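Local atomic coordinates of transcriptional regulator, IclR family (Alicyclobacillus acidocaldarius subsp. acidocaldarius, PDB entry 5TJJ), a protein that probably binds DNA through a helix-turn-helix domain and regulates transcription, with a GAF-like C-terminal domain of the IclR type. Residues F146-L151 / Q186-K191; L151-E156 / P210-Q215. All blocks are in the same frame, centred on the assembly; numbering follows the deposited sequence.

In the fold
Both interactions lie in the GAF-like C-terminal domain, their centres about 9 Å apart, and they share L151. Interaction 1 is buried and joins helix 144-151 to helix 178-191; interaction 2 is only partly buried and joins the turn that ends the first of these helices to strand 204-212. Along the chain their segments alternate. They also touch directly: V188 CG1 meets A152 CB at 3.7 Å, and C149 SG lies 3.9 Å from P210 CD. Both contacts are apolar, but a valine packs on the backbone and the arginine and cysteine side chains of the facing helix in interaction 1, whereas an edge-to-face aromatic pair and a proline carry interaction 2.

Interaction 1 of 2, residues F146-L151 / Q186-K191; sequences FGRCFL and QEVREK
C149 and V188 mark the closest backbone approach between segments 146-151 and 186-191, their CA atoms 6.8 Å apart, and both segments are helical throughout. They are the C-terminal parts of helices 144-151 and 178-191. At this short separation the isopropyl group of V188 reaches the backbone of the facing helix. CG1, anti to the backbone N of V188 (chi1 169°), comes within 3.7 Å of the carbonyl O of R148 and 4.3 Å of C149 CA. CG2, turned beside that N, meets R148 CB at 4.1 Å. C149 adds a looser apolar touch, its SG 4.5 Å from V188 CG1. R148 meets V188 with its backbone carbonyl and CB, and its CD comes back to within 4.4 Å of V188 CG2. Past CD the chain bends (chi3 -86°) and sends the guanidinium to E199, a salt bridge through NH1, and to the carbonyl O of V195, a hydrogen bond through NH2. E187, one residue before V188, takes its charge partner from its own helix: K191 NZ meets OE1 at 3.2 Å, from above the carboxylate plane. A194 on strand 194-197 packs against both C149 and V188. Across the helix pair the contact is thus van der Waals packing of V188 against R148 and C149, and the nearby charges find partners that do not bridge the helices: E199 for R148, K191 for E187.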
# COMPACT_ATOMS: atom_id res chain seq x y z
N PHE A 146 -0.25 -12.33 -25.54
CA PHE A 146 -0.72 -12.07 -24.18
C PHE A 146 -1.46 -13.25 -23.55
O PHE A 146 -1.36 -13.43 -22.32
CB PHE A 146 -1.53 -10.77 -24.05
CG PHE A 146 -2.72 -10.69 -24.92
CD1 PHE A 146 -3.89 -11.35 -24.58
CD2 PHE A 146 -2.70 -9.92 -26.09
CE1 PHE A 146 -5.01 -11.27 -25.40
CE2 PHE A 146 -3.82 -9.84 -26.90
CZ PHE A 146 -4.98 -10.50 -26.54
N GLY A 147 -2.18 -14.03 -24.35
CA GLY A 147 -2.79 -15.26 -23.90
C GLY A 147 -1.76 -16.25 -23.36
O GLY A 147 -1.84 -16.70 -22.21
N ARG A 148 -0.76 -16.54 -24.17
CA ARG A 148 0.35 -17.40 -23.77
C ARG A 148 1.09 -16.95 -22.49
O ARG A 148 1.66 -17.80 -21.79
CB ARG A 148 1.37 -17.48 -24.90
CG ARG A 148 0.88 -18.24 -26.11
CD ARG A 148 2.04 -18.73 -26.95
NE ARG A 148 2.50 -17.72 -27.89
CZ ARG A 148 1.86 -17.37 -28.99
NH1 ARG A 148 0.71 -17.96 -29.35
NH2 ARG A 148 2.38 -16.43 -29.76
N CYS A 149 1.14 -15.65 -22.22
CA CYS A 149 1.75 -15.19 -20.99
C CYS A 149 0.95 -15.53 -19.75
O CYS A 149 1.55 -15.72 -18.71
CB CYS A 149 2.04 -13.70 -20.98
SG CYS A 149 3.41 -13.24 -22.03
N PHE A 150 -0.38 -15.59 -19.85
CA PHE A 150 -1.22 -16.05 -18.72
C PHE A 150 -1.09 -17.57 -18.59
O PHE A 150 -0.71 -18.07 -17.53
CB PHE A 150 -2.69 -15.66 -18.89
CG PHE A 150 -2.98 -14.18 -18.80
CD1 PHE A 150 -3.01 -13.53 -17.59
CD2 PHE A 150 -3.31 -13.44 -19.94
CE1 PHE A 150 -3.32 -12.17 -17.49
CE2 PHE A 150 -3.62 -12.08 -19.86
CZ PHE A 150 -3.62 -11.44 -18.64
N LEU A 151 -1.35 -18.28 -19.69
CA LEU A 151 -1.41 -19.74 -19.68
C LEU A 151 -0.12 -20.46 -19.30
O LEU A 151 -0.15 -21.42 -18.56
CB LEU A 151 -1.85 -20.28 -21.02
CG LEU A 151 -3.32 -20.55 -21.24
CD1 LEU A 151 -3.47 -21.23 -22.59
CD2 LEU A 151 -3.89 -21.44 -20.16
N GLN A 186 5.83 -23.79 -23.25
CA GLN A 186 7.08 -24.14 -22.58
C GLN A 186 8.11 -23.04 -22.77
O GLN A 186 8.72 -22.61 -21.77
CB GLN A 186 7.64 -25.50 -23.03
CG GLN A 186 7.13 -26.64 -22.17
CD GLN A 186 7.08 -28.01 -22.87
OE1 GLN A 186 7.43 -28.16 -24.05
NE2 GLN A 186 6.61 -29.01 -22.14
N GLU A 187 8.28 -22.55 -24.00
CA GLU A 187 9.33 -21.57 -24.25
C GLU A 187 9.00 -20.22 -23.61
O GLU A 187 9.91 -19.55 -23.12
CB GLU A 187 9.75 -21.46 -25.74
CG GLU A 187 9.05 -20.40 -26.58
CD GLU A 187 9.68 -20.18 -27.97
OE1 GLU A 187 10.82 -20.62 -28.20
OE2 GLU A 187 9.02 -19.52 -28.83
N VAL A 188 7.72 -19.84 -23.58
CA VAL A 188 7.32 -18.64 -22.85
C VAL A 188 7.69 -18.77 -21.37
O VAL A 188 8.17 -17.83 -20.77
CB VAL A 188 5.81 -18.33 -22.99
CG1 VAL A 188 5.36 -17.24 -22.02
CG2 VAL A 188 5.46 -17.88 -24.39
N ARG A 189 7.45 -19.92 -20.77
CA ARG A 189 7.86 -20.16 -19.40
C ARG A 189 9.41 -20.15 -19.24
O ARG A 189 9.92 -19.59 -18.29
CB ARG A 189 7.24 -21.46 -18.89
CG ARG A 189 7.37 -21.70 -17.40
CD ARG A 189 6.49 -22.86 -16.93
NE ARG A 189 6.57 -24.05 -17.80
CZ ARG A 189 7.23 -25.20 -17.55
NH1 ARG A 189 7.90 -25.37 -16.41
NH2 ARG A 189 7.20 -26.19 -18.45
N GLU A 190 10.14 -20.76 -20.17
CA GLU A 190 11.62 -20.72 -20.15
C GLU A 190 12.07 -19.24 -20.28
O GLU A 190 12.81 -18.75 -19.44
CB GLU A 190 12.24 -21.65 -21.25
CG GLU A 190 12.25 -23.17 -20.92
CD GLU A 190 12.45 -24.15 -22.14
OE1 GLU A 190 12.00 -23.87 -23.29
OE2 GLU A 190 13.04 -25.26 -21.94
N LYS A 191 11.54 -18.50 -21.27
CA LYS A 191 12.05 -17.14 -21.66
C LYS A 191 11.45 -15.89 -21.02
O LYS A 191 12.04 -14.82 -21.08
CB LYS A 191 11.98 -16.94 -23.18
CG LYS A 191 13.00 -17.74 -23.96
CD LYS A 191 12.68 -17.67 -25.46
CE LYS A 191 13.71 -18.41 -26.30
NZ LYS A 191 13.26 -18.57 -27.71

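Interaction 2 of 2, residues L151-E156 / P210-Q215; sequences LAYDDE and PVFNQQ
A type I beta turn, L151 to D154, starts at the last residue of helix 144-151 and presents Y153 to P210 and F212 on strand 204-212 in the six-stranded antiparallel sheet. The backbone N of D154 closes the turn on the carbonyl O of L151 at 3.0 Å. Y153 and F212 form a T-shaped pair, with ring planes at 88° and centroids 5.2 Å apart. F212 gives its edge, CE1 standing over the centre of the Y153 ring and lying 3.9 Å from Y153 CD1; CZ continues the contact along CE1 and CZ of the tyrosine. In F212 a chi1 of -53° sets CG anti to the carbonyl carbon, which brings the CE1-CZ edge to Y153 although the CB bond does not aim there. P210 approaches the tyrosine obliquely, its CG 3.6 Å from Y153 CE2. Replacing Y153 by alanine is likely to open a gap beside P210 and to leave the F212 edge without the aromatic face it points at. V218 of the adjoining strand touches all three residues, and a salt bridge from D154 to R110 ties the turn to strand 104-110. Beyond F212, N213 OD1 accepts from the N of Q215 at 2.9 Å, an Asx turn. The arrangement is a T-shaped aromatic pair that packs the turn between helices 144-151 and 156-164 on the antiparallel sheet of the GAF-like IclR C-terminal domain.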
# COMPACT_ATOMS: atom_id res chain seq x y z
N LEU A 151 -1.35 -18.28 -19.69
CA LEU A 151 -1.41 -19.74 -19.68
C LEU A 151 -0.12 -20.46 -19.30
O LEU A 151 -0.15 -21.42 -18.56
CB LEU A 151 -1.85 -20.28 -21.02
CG LEU A 151 -3.32 -20.55 -21.24
CD1 LEU A 151 -3.47 -21.23 -22.59
CD2 LEU A 151 -3.89 -21.44 -20.16
N ALA A 152 1.00 -19.98 -19.81
CA ALA A 152 2.26 -20.64 -19.58
C ALA A 152 2.59 -20.82 -18.09
O ALA A 152 3.37 -21.73 -17.70
CB ALA A 152 3.37 -19.88 -20.28
N TYR A 153 2.01 -19.95 -17.27
CA TYR A 153 2.25 -19.98 -15.82
C TYR A 153 1.14 -20.62 -14.99
O TYR A 153 1.24 -20.63 -13.77
CB TYR A 153 2.60 -18.58 -15.33
CG TYR A 153 3.86 -18.05 -15.96
CD1 TYR A 153 5.11 -18.44 -15.47
CD2 TYR A 153 3.82 -17.20 -17.07
CE1 TYR A 153 6.27 -17.97 -16.07
CE2 TYR A 153 4.99 -16.74 -17.69
CZ TYR A 153 6.21 -17.13 -17.17
OH TYR A 153 7.37 -16.67 -17.72
N ASP A 154 0.12 -21.20 -15.62
CA ASP A 154 -0.77 -22.13 -14.94
C ASP A 154 -0.19 -23.54 -14.90
O ASP A 154 0.74 -23.87 -15.65
CB ASP A 154 -2.13 -22.18 -15.65
CG ASP A 154 -2.91 -20.89 -15.55
OD1 ASP A 154 -2.72 -20.13 -14.58
OD2 ASP A 154 -3.72 -20.61 -16.44
N ASP A 155 -0.77 -24.38 -14.04
CA ASP A 155 -0.50 -25.82 -14.04
C ASP A 155 -0.71 -26.37 -15.45
O ASP A 155 -1.56 -25.88 -16.21
CB ASP A 155 -1.43 -26.55 -13.04
CG ASP A 155 -1.00 -28.01 -12.78
OD1 ASP A 155 0.07 -28.23 -12.17
OD2 ASP A 155 -1.72 -28.95 -13.18
N GLU A 156 0.07 -27.38 -15.80
CA GLU A 156 -0.07 -28.07 -17.07
C GLU A 156 -1.45 -28.67 -17.26
O GLU A 156 -1.87 -28.81 -18.42
CB GLU A 156 0.99 -29.16 -17.25
CG GLU A 156 2.29 -28.62 -17.84
CD GLU A 156 3.55 -29.25 -17.26
OE1 GLU A 156 4.44 -28.48 -16.84
OE2 GLU A 156 3.64 -30.51 -17.22
N PRO A 210 4.60 -11.23 -18.70
CA PRO A 210 3.72 -11.42 -17.55
C PRO A 210 4.05 -10.50 -16.38
O PRO A 210 5.22 -10.12 -16.22
CB PRO A 210 3.97 -12.87 -17.15
CG PRO A 210 5.36 -13.14 -17.59
CD PRO A 210 5.52 -12.38 -18.87
N VAL A 211 3.03 -10.13 -15.58
CA VAL A 211 3.24 -9.46 -14.28
C VAL A 211 2.84 -10.45 -13.20
O VAL A 211 1.72 -10.96 -13.23
CB VAL A 211 2.39 -8.16 -14.15
CG1 VAL A 211 2.49 -7.52 -12.77
CG2 VAL A 211 2.81 -7.18 -15.20
N PHE A 212 3.73 -10.72 -12.25
CA PHE A 212 3.43 -11.65 -11.16
C PHE A 212 2.98 -10.90 -9.92
O PHE A 212 3.37 -9.77 -9.70
CB PHE A 212 4.66 -12.49 -10.82
CG PHE A 212 5.25 -13.19 -12.01
CD1 PHE A 212 4.73 -14.41 -12.44
CD2 PHE A 212 6.34 -12.64 -12.69
CE1 PHE A 212 5.27 -15.05 -13.55
CE2 PHE A 212 6.89 -13.30 -13.79
CZ PHE A 212 6.34 -14.49 -14.22
N ASN A 213 2.16 -11.54 -9.10
CA ASN A 213 1.68 -10.95 -7.84
C ASN A 213 2.28 -11.69 -6.64
O ASN A 213 3.23 -12.47 -6.80
CB ASN A 213 0.15 -10.91 -7.82
CG ASN A 213 -0.47 -12.27 -7.69
OD1 ASN A 213 0.18 -13.26 -7.35
ND2 ASN A 213 -1.73 -12.34 -7.99
N GLN A 214 1.74 -11.44 -5.45
CA GLN A 214 2.35 -11.99 -4.24
C GLN A 214 2.19 -13.51 -4.08
O GLN A 214 2.97 -14.11 -3.37
CB GLN A 214 1.95 -11.20 -2.98
CG GLN A 214 0.60 -11.49 -2.37
CD GLN A 214 -0.50 -10.65 -2.97
OE1 GLN A 214 -0.58 -10.48 -4.20
NE2 GLN A 214 -1.36 -10.09 -2.10
N GLN A 215 1.24 -14.15 -4.75
CA GLN A 215 1.21 -15.62 -4.81
C GLN A 215 1.92 -16.17 -6.04
O GLN A 215 1.72 -17.33 -6.39
CB GLN A 215 -0.23 -16.14 -4.79
CG GLN A 215 -1.05 -15.64 -3.60
CD GLN A 215 -1.96 -14.45 -3.93
OE1 GLN A 215 -1.91 -13.90 -5.03
NE2 GLN A 215 -2.79 -14.06 -2.96